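Methyltransferase-like protein of unknown function (Silicibacter pomeroyi DSS-3, PDB 3CVO) is of unknown function but has the Rossmann fold of class I methyltransferases and probably transfers methyl groups from S-adenosylmethionine. Local coordinates at residues L24-Y28 with S42-A46; V128-V134 with L151-Y155. One frame throughout, in Å; residues are numbered along the deposited sequence.

Contact 1 of 2, residues L24-Y28 with S42-A46; sequences LRMAY and STVVA
Helical segments 24-28 and 42-46 run in the same general direction, their axes 10.2 Å apart at closest approach and crossing at -42°. By CA positions Leu24 lies nearest Ser42, Arg25 nearest Val45 and Tyr28 nearest Ala46; Leu24 and Tyr28, one helical turn apart, both point toward the other helix. Tyr28 and Val45 carry most of the contact. The ring CD2 of Tyr28 rests 3.7 Å from CB of Ala46, where the small alanine lets the ring come close, and its CE2 edge meets Ser42 O in the plane of the ring at 3.4 Å. Leu24 CG sits over the centre of one face of that ring; with CG anti to the backbone N (chi1 180°), its branch projects onward, bringing CD2 to 4.0 Å from Ser42 CB. Val45 splits its two methyls: CG1 fits between Arg25 CG, 4.0 Å away, and the tyrosine, while CG2 lies against one flat face of the Arg25 guanidinium. The extended arginine thus packs its aliphatic stem on the valine, and its charged end lies at an exposed margin. Tyr28 OH and Ser42 OG are both hydrogen-bonded to OE2 of Glu36, which satisfies these buried hydroxyls. Replacing Tyr28 by an alanine is likely to open a gap between Leu24 and Ala46 and to cost Glu36 one of its hydroxyl partners. Beneath the pair lies the central sheet: Tyr28 and Ala46 both touch Ile34 of strand 33-37, while Leu24, Tyr28 and Ser42 rest on Leu127 of strand 125-128.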
loop_
_atom_site.group_PDB
_atom_site.type_symbol
_atom_site.label_atom_id
_atom_site.label_comp_id
_atom_site.label_asym_id
_atom_site.label_seq_id
_atom_site.Cartn_x
_atom_site.Cartn_y
_atom_site.Cartn_z
ATOM N N LEU A 24 0.317 -21.752 22.005
ATOM C CA LEU A 24 1.517 -21.156 21.415
ATOM C C LEU A 24 2.649 -22.184 21.441
ATOM O O LEU A 24 3.391 -22.355 20.477
ATOM C CB LEU A 24 1.951 -19.908 22.193
ATOM C CG LEU A 24 3.215 -19.247 21.623
ATOM C CD1 LEU A 24 2.803 -18.075 20.812
ATOM C CD2 LEU A 24 4.208 -18.853 22.684
ATOM N N ARG A 25 2.785 -22.859 22.572
ATOM C CA ARG A 25 3.876 -23.821 22.738
ATOM C C ARG A 25 3.718 -24.952 21.744
ATOM O O ARG A 25 4.678 -25.382 21.089
ATOM C CB ARG A 25 3.932 -24.365 24.170
ATOM C CG ARG A 25 4.280 -23.291 25.201
ATOM C CD ARG A 25 4.423 -23.892 26.623
ATOM N NE ARG A 25 4.634 -22.841 27.613
ATOM C CZ ARG A 25 5.834 -22.457 28.042
ATOM N NH1 ARG A 25 6.924 -23.061 27.577
ATOM N NH2 ARG A 25 5.946 -21.481 28.942
HETATM N N MSE A 26 2.485 -25.406 21.594
HETATM C CA MSE A 26 2.210 -26.515 20.685
HETATM C C MSE A 26 2.509 -26.106 19.239
HETATM O O MSE A 26 3.106 -26.876 18.500
HETATM C CB MSE A 26 0.778 -27.005 20.823
HETATM C CG MSE A 26 0.541 -27.763 22.115
HETATM SE SE MSE A 26 -1.353 -28.201 22.390
HETATM C CE MSE A 26 -1.175 -29.014 24.184
ATOM N N ALA A 27 2.141 -24.875 18.864
ATOM C CA ALA A 27 2.332 -24.387 17.497
ATOM C C ALA A 27 3.813 -24.346 17.205
ATOM O O ALA A 27 4.273 -24.735 16.134
ATOM C CB ALA A 27 1.716 -22.975 17.313
ATOM N N TYR A 28 4.554 -23.851 18.185
ATOM C CA TYR A 28 6.004 -23.660 18.063
ATOM C C TYR A 28 6.735 -25.007 18.022
ATOM O O TYR A 28 7.763 -25.167 17.357
ATOM C CB TYR A 28 6.551 -22.801 19.221
ATOM C CG TYR A 28 6.360 -21.302 19.028
ATOM C CD1 TYR A 28 5.452 -20.797 18.102
ATOM C CD2 TYR A 28 7.121 -20.393 19.739
ATOM C CE1 TYR A 28 5.318 -19.428 17.906
ATOM C CE2 TYR A 28 6.990 -19.024 19.553
ATOM C CZ TYR A 28 6.085 -18.534 18.644
ATOM O OH TYR A 28 5.936 -17.129 18.438
ATOM N N SER A 42 7.463 -15.014 24.136
ATOM C CA SER A 42 7.161 -16.026 23.111
ATOM C C SER A 42 8.460 -16.478 22.464
ATOM O O SER A 42 8.670 -17.644 22.116
ATOM C CB SER A 42 6.215 -15.462 22.045
ATOM O OG SER A 42 6.688 -14.224 21.512
ATOM N N THR A 43 9.354 -15.512 22.357
ATOM C CA THR A 43 10.626 -15.700 21.697
ATOM C C THR A 43 11.485 -16.652 22.510
ATOM O O THR A 43 12.187 -17.480 21.957
ATOM C CB THR A 43 11.389 -14.357 21.580
ATOM O OG1 THR A 43 10.508 -13.333 21.051
ATOM C CG2 THR A 43 12.608 -14.533 20.680
ATOM N N VAL A 44 11.399 -16.520 23.839
ATOM C CA VAL A 44 12.115 -17.422 24.773
ATOM C C VAL A 44 11.554 -18.831 24.641
ATOM O O VAL A 44 12.290 -19.802 24.608
ATOM C CB VAL A 44 12.036 -16.921 26.252
ATOM C CG1 VAL A 44 12.644 -17.954 27.239
ATOM C CG2 VAL A 44 12.730 -15.561 26.387
ATOM N N VAL A 45 10.237 -18.924 24.547
ATOM C CA VAL A 45 9.579 -20.207 24.305
ATOM C C VAL A 45 10.138 -20.897 23.057
ATOM O O VAL A 45 10.401 -22.107 23.066
ATOM C CB VAL A 45 8.041 -20.115 24.190
ATOM C CG1 VAL A 45 7.479 -21.472 23.735
ATOM C CG2 VAL A 45 7.415 -19.687 25.514
ATOM N N ALA A 46 10.385 -20.114 22.018
ATOM C CA ALA A 46 10.887 -20.653 20.749
ATOM C C ALA A 46 12.364 -21.048 20.865
ATOM O O ALA A 46 12.804 -22.109 20.387
ATOM C CB ALA A 46 10.704 -19.634 19.624
#

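Contact 2 of 2, residues V128-V134 with L151-Y155; sequences VDGRFRV and LFDDY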
loop_
_atom_site.group_PDB
_atom_site.type_symbol
_atom_site.label_atom_id
_atom_site.label_comp_id
_atom_site.label_asym_id
_atom_site.label_seq_id
_atom_site.Cartn_x
_atom_site.Cartn_y
_atom_site.Cartn_z
ATOM N N VAL A 128 1.380 -12.842 15.573
ATOM C CA VAL A 128 1.054 -11.422 15.503
ATOM C C VAL A 128 0.861 -10.898 16.939
ATOM O O VAL A 128 -0.165 -11.136 17.602
ATOM C CB VAL A 128 -0.141 -11.130 14.558
ATOM C CG1 VAL A 128 -0.588 -9.662 14.659
ATOM C CG2 VAL A 128 0.221 -11.497 13.100
ATOM N N ASP A 129 1.889 -10.256 17.472
ATOM C CA ASP A 129 1.828 -9.832 18.861
ATOM C C ASP A 129 2.609 -8.533 19.078
ATOM O O ASP A 129 3.164 -8.326 20.125
ATOM C CB ASP A 129 2.337 -10.991 19.772
ATOM C CG ASP A 129 2.126 -10.748 21.245
ATOM O OD1 ASP A 129 1.143 -10.091 21.597
ATOM O OD2 ASP A 129 2.927 -11.275 22.050
ATOM N N GLY A 130 2.648 -7.680 18.063
ATOM C CA GLY A 130 3.368 -6.409 18.172
ATOM C C GLY A 130 2.520 -5.255 17.703
ATOM O O GLY A 130 1.392 -5.107 18.110
ATOM N N ARG A 131 3.079 -4.469 16.797
ATOM C CA ARG A 131 2.386 -3.300 16.264
ATOM C C ARG A 131 1.795 -3.638 14.891
ATOM O O ARG A 131 2.065 -4.682 14.335
ATOM C CB ARG A 131 3.336 -2.126 16.122
ATOM C CG ARG A 131 3.966 -1.645 17.452
ATOM C CD ARG A 131 2.950 -0.919 18.307
ATOM N NE ARG A 131 2.321 -1.843 19.229
ATOM C CZ ARG A 131 1.024 -1.887 19.472
ATOM N NH1 ARG A 131 0.200 -1.077 18.832
ATOM N NH2 ARG A 131 0.553 -2.762 20.346
ATOM N N PHE A 132 1.016 -2.729 14.360
ATOM C CA PHE A 132 0.366 -2.914 13.060
ATOM C C PHE A 132 -0.241 -4.288 12.931
ATOM O O PHE A 132 -0.074 -4.924 11.876
ATOM C CB PHE A 132 1.323 -2.748 11.897
ATOM C CG PHE A 132 2.101 -1.473 11.930
ATOM C CD1 PHE A 132 1.591 -0.319 11.369
ATOM C CD2 PHE A 132 3.334 -1.429 12.537
ATOM C CE1 PHE A 132 2.312 0.898 11.420
ATOM C CE2 PHE A 132 4.072 -0.222 12.590
ATOM C CZ PHE A 132 3.538 0.943 12.012
ATOM N N ARG A 133 -0.976 -4.731 13.942
ATOM C CA ARG A 133 -1.385 -6.166 13.994
ATOM C C ARG A 133 -2.191 -6.605 12.762
ATOM O O ARG A 133 -1.940 -7.650 12.151
ATOM C CB ARG A 133 -2.143 -6.502 15.263
ATOM C CG ARG A 133 -1.240 -6.430 16.468
ATOM C CD ARG A 133 -1.778 -7.095 17.698
ATOM N NE ARG A 133 -0.816 -6.899 18.758
ATOM C CZ ARG A 133 -0.856 -7.446 19.967
ATOM N NH1 ARG A 133 -1.816 -8.294 20.335
ATOM N NH2 ARG A 133 0.108 -7.135 20.806
ATOM N N VAL A 134 -3.206 -5.824 12.420
ATOM C CA VAL A 134 -3.977 -6.129 11.191
ATOM C C VAL A 134 -3.088 -6.163 9.946
ATOM O O VAL A 134 -3.167 -7.088 9.130
ATOM C CB VAL A 134 -5.230 -5.232 11.015
ATOM C CG1 VAL A 134 -5.893 -5.520 9.623
ATOM C CG2 VAL A 134 -6.189 -5.485 12.162
ATOM N N LEU A 151 -1.111 -17.034 14.577
ATOM C CA LEU A 151 -1.647 -16.817 15.913
ATOM C C LEU A 151 -1.710 -15.312 16.152
ATOM O O LEU A 151 -0.723 -14.593 16.001
ATOM C CB LEU A 151 -0.753 -17.471 16.972
ATOM C CG LEU A 151 -0.418 -18.961 16.843
ATOM C CD1 LEU A 151 0.578 -19.413 17.910
ATOM C CD2 LEU A 151 -1.716 -19.819 16.818
ATOM N N PHE A 152 -2.890 -14.831 16.466
ATOM C CA PHE A 152 -3.112 -13.393 16.603
ATOM C C PHE A 152 -3.533 -13.174 18.066
ATOM O O PHE A 152 -4.643 -13.516 18.487
ATOM C CB PHE A 152 -4.193 -12.983 15.615
ATOM C CG PHE A 152 -4.377 -11.483 15.387
ATOM C CD1 PHE A 152 -4.415 -10.594 16.424
ATOM C CD2 PHE A 152 -4.563 -10.987 14.096
ATOM C CE1 PHE A 152 -4.643 -9.243 16.213
ATOM C CE2 PHE A 152 -4.793 -9.641 13.870
ATOM C CZ PHE A 152 -4.822 -8.764 14.942
ATOM N N ASP A 153 -2.635 -12.590 18.841
ATOM C CA ASP A 153 -2.921 -12.366 20.254
ATOM C C ASP A 153 -3.802 -11.137 20.494
ATOM O O ASP A 153 -3.755 -10.162 19.740
ATOM C CB ASP A 153 -1.652 -12.249 21.068
ATOM C CG ASP A 153 -1.873 -12.576 22.541
ATOM O OD1 ASP A 153 -2.918 -13.193 22.936
ATOM O OD2 ASP A 153 -0.972 -12.222 23.318
ATOM N N ASP A 154 -4.629 -11.252 21.534
ATOM C CA ASP A 154 -5.523 -10.156 21.946
ATOM C C ASP A 154 -6.459 -9.831 20.829
ATOM O O ASP A 154 -6.734 -8.677 20.558
ATOM C CB ASP A 154 -4.705 -8.887 22.215
ATOM C CG ASP A 154 -3.606 -9.125 23.217
ATOM O OD1 ASP A 154 -3.968 -9.323 24.398
ATOM O OD2 ASP A 154 -2.398 -9.156 22.821
ATOM N N TYR A 155 -6.903 -10.871 20.146
ATOM C CA TYR A 155 -7.759 -10.725 18.959
ATOM C C TYR A 155 -9.149 -10.148 19.250
ATOM O O TYR A 155 -9.689 -9.384 18.459
ATOM C CB TYR A 155 -7.895 -12.054 18.232
ATOM C CG TYR A 155 -8.651 -11.944 16.903
ATOM C CD1 TYR A 155 -8.122 -11.282 15.803
ATOM C CD2 TYR A 155 -9.894 -12.521 16.772
ATOM C CE1 TYR A 155 -8.819 -11.193 14.627
ATOM C CE2 TYR A 155 -10.587 -12.458 15.585
ATOM C CZ TYR A 155 -10.057 -11.800 14.525
ATOM O OH TYR A 155 -10.776 -11.767 13.341
#
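The beta-alpha-beta unit made of strand 125-128, helix 133-143 and strand 148-152 belongs to the Rossmann fold, and here the carboxy-terminal ends of its two parallel strands meet the turn that leads into the helix. Val128 pairs with Phe152 through backbone bonds on both sides: Val128 N bonds to Leu151 O (2.8 Å), and Asp153 N bonds to Val128 O (3.1 Å). On the helix-bearing face of this pair, the CG1 methyl of Val128 stands 4.1 Å from the centroid of the Phe152 ring, a CH-pi contact almost exactly on the ring normal; Tyr155 CD1 covers the opposite face. A flat ring suits a place between two such neighbours, and its CZ reaches 3.5 Å from Arg133 CB at the start of the helix. Beyond the strand ends the chemistry turns polar. Asp129, Arg133 and Asp154 form a salt-bridge network in which a long, many-handed arginine can serve several acceptors at once. Extended from CG to NE, Arg133 carries its guanidinium beneath CA of Asp129, which lies over the centre of one face, and NH2 makes a salt bridge to Asp129 OD1. The guanidinium probably also tempers the crowding of carboxylates, since Asp129 OD1 approaches Asp153 OD2, two acceptors without a bond between them; Asp153 has its own salt bridge to Arg176. NE donates straight to Gly130 O (2.9 Å), fixing the rotation of the group and tying the turn to the helix. NH1 gives a weak bond to Asp153 O and a salt bridge of 2.7 Å to Asp154 OD2, meeting the lone pair anti to the other carboxylate oxygen.

Overall arrangement
Both contacts are largely buried, yet the centre of contact 2 is about 7 Å from the centre of the chain, that of contact 1 about 12 Å. Contact 1 joins two helices by apolar packing, with hydroxyls turned to a shared glutamate; contact 2 joins neighbouring strand ends by backbone bonds and adds a charged network in the turn beyond them. Strand 125-128 links the two, since it supports the helices of contact 1 and supplies Val128 to contact 2. Their centres are about 15 Å apart, but they meet directly where Leu151 CD1 packs 3.8 Å from Ala27 CB and also touches Leu24.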